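Local coordinates for protein dipeptidase AC. Metallo peptidase. MEROPS family M19 (Rhodobacter sphaeroides, PDB 3LY0) that probably hydrolyses dipeptides as a zinc metallodipeptidase of the M19 family, and binds a phosphinate mimic of L-Ala-D-Ala beside two zinc ions, at residues F178-S183 / A238-T243. Residues are numbered along the deposited sequence; the frame is centred on the assembly and turned at random.
Sequences FRFPGS and AVTPST
The carbonyl oxygen of Arg179 is gripped twice. Thr243 N reaches Arg179 O at 3.2 Å in a nearly straight bond (172° at the hydrogen), from somewhat out of the carbonyl plane. A water donates to Arg179 O from 3.0 Å. The same water bonds Ser242 OG at 2.6 Å, and that hydroxyl takes a further bond from Arg244 N. Thr243 also accepts through its side chain: Arg179 N gives a bent bond to Thr243 OG1, which also hydrogen-bonds Pro177 O. With chi1 at 49°, OG1 lies between its own backbone N and carbonyl carbon, while CG2 packs 3.6 Å from Arg179 CB and also touches Ser183 O; the two side chains run roughly perpendicular. An alanine in place of Thr243 would probably leave Arg179 N and Pro177 O without their shared hydroxyl and open a gap beside the Arg179 methylenes.

Further along, Gly182 N donates to Pro241 O (2.9 Å), almost head-on to the carbonyl. Pro181 follows a cis peptide and adds a CA-H...O contact to that oxygen, which belongs to the centre of an inverse gamma turn. Phe180 swings its ring out on the side away from its own N (chi1 -176°), which brings it against Pro241; CE1 comes within 3.5 Å of Pro241 CD, with the Thr240 methyl also against CE1, while Pro181 CB sits above one face, off toward the rim.

In the M19 TIM-barrel fold, this joins strand 179-180, which pairs antiparallel with 79-80, to the loop between strand 230-231 and helix 248-256. Phe178, at the start of the first segment, touches the bound phosphinate, and Val239 in the loop packs on helix 283-296.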
ATOM      1  N   PHE A 178       1.079 -15.838  -0.965  1.00 11.29           N
ATOM      2  CA  PHE A 178      -0.338 -15.670  -0.656  1.00 12.61           C
ATOM      3  C   PHE A 178      -0.916 -17.002  -0.219  1.00 12.51           C
ATOM      4  O   PHE A 178      -0.957 -17.952  -1.002  1.00 14.65           O
ATOM      5  CB  PHE A 178      -1.094 -15.154  -1.872  1.00 14.31           C
ATOM      6  CG  PHE A 178      -0.641 -13.807  -2.320  1.00 13.32           C
ATOM      7  CD1 PHE A 178      -1.050 -12.667  -1.641  1.00 15.53           C
ATOM      8  CD2 PHE A 178       0.212 -13.674  -3.405  1.00 15.30           C
ATOM      9  CE1 PHE A 178      -0.625 -11.419  -2.042  1.00 12.83           C
ATOM     10  CE2 PHE A 178       0.636 -12.427  -3.814  1.00 15.42           C
ATOM     11  CZ  PHE A 178       0.220 -11.295  -3.131  1.00 15.23           C
ATOM     12  N   ARG A 179      -1.357 -17.073   1.034  1.00 12.38           N
ATOM     13  CA  ARG A 179      -1.880 -18.318   1.578  1.00 12.65           C
ATOM     14  C   ARG A 179      -2.966 -18.023   2.601  1.00 13.44           C
ATOM     15  O   ARG A 179      -2.922 -17.013   3.295  1.00 12.53           O
ATOM     16  CB  ARG A 179      -0.736 -19.098   2.228  1.00 13.95           C
ATOM     17  CG  ARG A 179      -1.128 -20.278   3.078  1.00 19.55           C
ATOM     18  CD  ARG A 179       0.123 -20.867   3.718  1.00 25.13           C
ATOM     19  NE  ARG A 179       1.082 -21.280   2.698  1.00 25.43           N
ATOM     20  CZ  ARG A 179       2.399 -21.093   2.756  1.00 26.30           C
ATOM     21  NH1 ARG A 179       2.963 -20.503   3.802  1.00 27.98           N
ATOM     22  NH2 ARG A 179       3.163 -21.519   1.764  1.00 32.00           N
ATOM     23  N   PHE A 180      -3.953 -18.907   2.693  1.00 13.22           N
ATOM     24  CA  PHE A 180      -4.956 -18.816   3.750  1.00 13.39           C
ATOM     25  C   PHE A 180      -5.443 -20.218   4.088  1.00 12.85           C
ATOM     26  O   PHE A 180      -5.801 -20.963   3.184  1.00 14.76           O
ATOM     27  CB  PHE A 180      -6.161 -17.983   3.315  1.00 12.55           C
ATOM     28  CG  PHE A 180      -7.174 -17.784   4.414  1.00 11.83           C
ATOM     29  CD1 PHE A 180      -7.141 -16.639   5.199  1.00 12.70           C
ATOM     30  CD2 PHE A 180      -8.128 -18.755   4.688  1.00 12.91           C
ATOM     31  CE1 PHE A 180      -8.050 -16.459   6.218  1.00 15.07           C
ATOM     32  CE2 PHE A 180      -9.049 -18.587   5.715  1.00 14.70           C
ATOM     33  CZ  PHE A 180      -9.013 -17.433   6.485  1.00 15.42           C
ATOM     34  N   PRO A 181      -5.458 -20.580   5.381  1.00 13.17           N
ATOM     35  CA  PRO A 181      -4.935 -19.785   6.491  1.00 11.76           C
ATOM     36  C   PRO A 181      -3.438 -20.040   6.632  1.00 12.72           C
ATOM     37  O   PRO A 181      -2.940 -21.070   6.172  1.00 14.11           O
ATOM     38  CB  PRO A 181      -5.680 -20.364   7.696  1.00 11.50           C
ATOM     39  CG  PRO A 181      -5.822 -21.796   7.344  1.00 14.18           C
ATOM     40  CD  PRO A 181      -6.142 -21.799   5.870  1.00 11.65           C
ATOM     41  N   GLY A 182      -2.713 -19.112   7.239  1.00 12.07           N
ATOM     42  CA  GLY A 182      -1.314 -19.352   7.508  1.00 14.92           C
ATOM     43  C   GLY A 182      -0.649 -18.217   8.251  1.00 13.19           C
ATOM     44  O   GLY A 182      -1.105 -17.078   8.204  1.00 13.49           O
ATOM     45  N   SER A 183       0.437 -18.551   8.937  1.00 13.97           N
ATOM     46  CA  SER A 183       1.252 -17.597   9.666  1.00 13.20           C
ATOM     47  C   SER A 183       2.075 -16.766   8.686  1.00 13.61           C
ATOM     48  O   SER A 183       2.438 -17.251   7.621  1.00 13.53           O
ATOM     49  CB  SER A 183       2.196 -18.365  10.593  1.00 16.39           C
ATOM     50  OG  SER A 183       3.296 -17.585  11.020  1.00 20.39           O
ATOM     51  N   ALA A 238      -5.382 -11.653  13.532  1.00  9.94           N
ATOM     52  CA  ALA A 238      -6.265 -12.221  14.553  1.00 12.16           C
ATOM     53  C   ALA A 238      -7.702 -12.301  14.057  1.00 14.50           C
ATOM     54  O   ALA A 238      -8.479 -13.126  14.547  1.00 17.10           O
ATOM     55  CB  ALA A 238      -6.174 -11.413  15.841  1.00 15.31           C
ATOM     56  N   VAL A 239      -8.058 -11.461  13.091  1.00 13.24           N
ATOM     57  CA  VAL A 239      -9.389 -11.474  12.495  1.00 13.06           C
ATOM     58  C   VAL A 239      -9.430 -12.341  11.237  1.00 13.61           C
ATOM     59  O   VAL A 239     -10.336 -13.164  11.071  1.00 16.56           O
ATOM     60  CB  VAL A 239      -9.849 -10.037  12.166  1.00 12.94           C
ATOM     61  CG1 VAL A 239     -11.188 -10.031  11.468  1.00 13.37           C
ATOM     62  CG2 VAL A 239      -9.884  -9.188  13.434  1.00 14.05           C
ATOM     63  N   THR A 240      -8.453 -12.145  10.353  1.00 11.02           N
ATOM     64  CA  THR A 240      -8.346 -12.912   9.115  1.00 12.77           C
ATOM     65  C   THR A 240      -6.923 -13.446   9.003  1.00 10.47           C
ATOM     66  O   THR A 240      -5.998 -12.680   8.738  1.00 10.10           O
ATOM     67  CB  THR A 240      -8.605 -12.006   7.891  1.00 12.52           C
ATOM     68  OG1 THR A 240      -9.948 -11.518   7.931  1.00 12.28           O
ATOM     69  CG2 THR A 240      -8.370 -12.760   6.578  1.00 12.12           C
ATOM     70  N   PRO A 241      -6.732 -14.757   9.226  1.00 11.16           N
ATOM     71  CA  PRO A 241      -5.385 -15.346   9.264  1.00 10.09           C
ATOM     72  C   PRO A 241      -4.780 -15.592   7.882  1.00 10.61           C
ATOM     73  O   PRO A 241      -4.366 -16.709   7.556  1.00 12.01           O
ATOM     74  CB  PRO A 241      -5.612 -16.668  10.002  1.00 12.41           C
ATOM     75  CG  PRO A 241      -7.015 -17.030   9.625  1.00 14.49           C
ATOM     76  CD  PRO A 241      -7.759 -15.721   9.660  1.00 11.39           C
ATOM     77  N   SER A 242      -4.714 -14.529   7.087  1.00 10.21           N
ATOM     78  CA  SER A 242      -3.973 -14.523   5.828  1.00 11.98           C
ATOM     79  C   SER A 242      -2.492 -14.287   6.106  1.00  9.54           C
ATOM     80  O   SER A 242      -2.145 -13.524   7.002  1.00 10.33           O
ATOM     81  CB  SER A 242      -4.487 -13.395   4.931  1.00 10.16           C
ATOM     82  OG  SER A 242      -3.561 -13.111   3.886  1.00 11.38           O
ATOM     83  N   THR A 243      -1.615 -14.920   5.334  1.00 10.17           N
ATOM     84  CA  THR A 243      -0.175 -14.655   5.457  1.00 10.65           C
ATOM     85  C   THR A 243       0.187 -13.168   5.304  1.00 10.10           C
ATOM     86  O   THR A 243       1.254 -12.740   5.755  1.00 10.85           O
ATOM     87  CB  THR A 243       0.623 -15.443   4.407  1.00 10.74           C
ATOM     88  OG1 THR A 243       0.022 -15.239   3.122  1.00 12.30           O
ATOM     89  CG2 THR A 243       0.571 -16.946   4.738  1.00 13.24           C
TER
HETATM   90  O   HOH W   1      -4.270 -14.748   1.937  1.00 12.83           O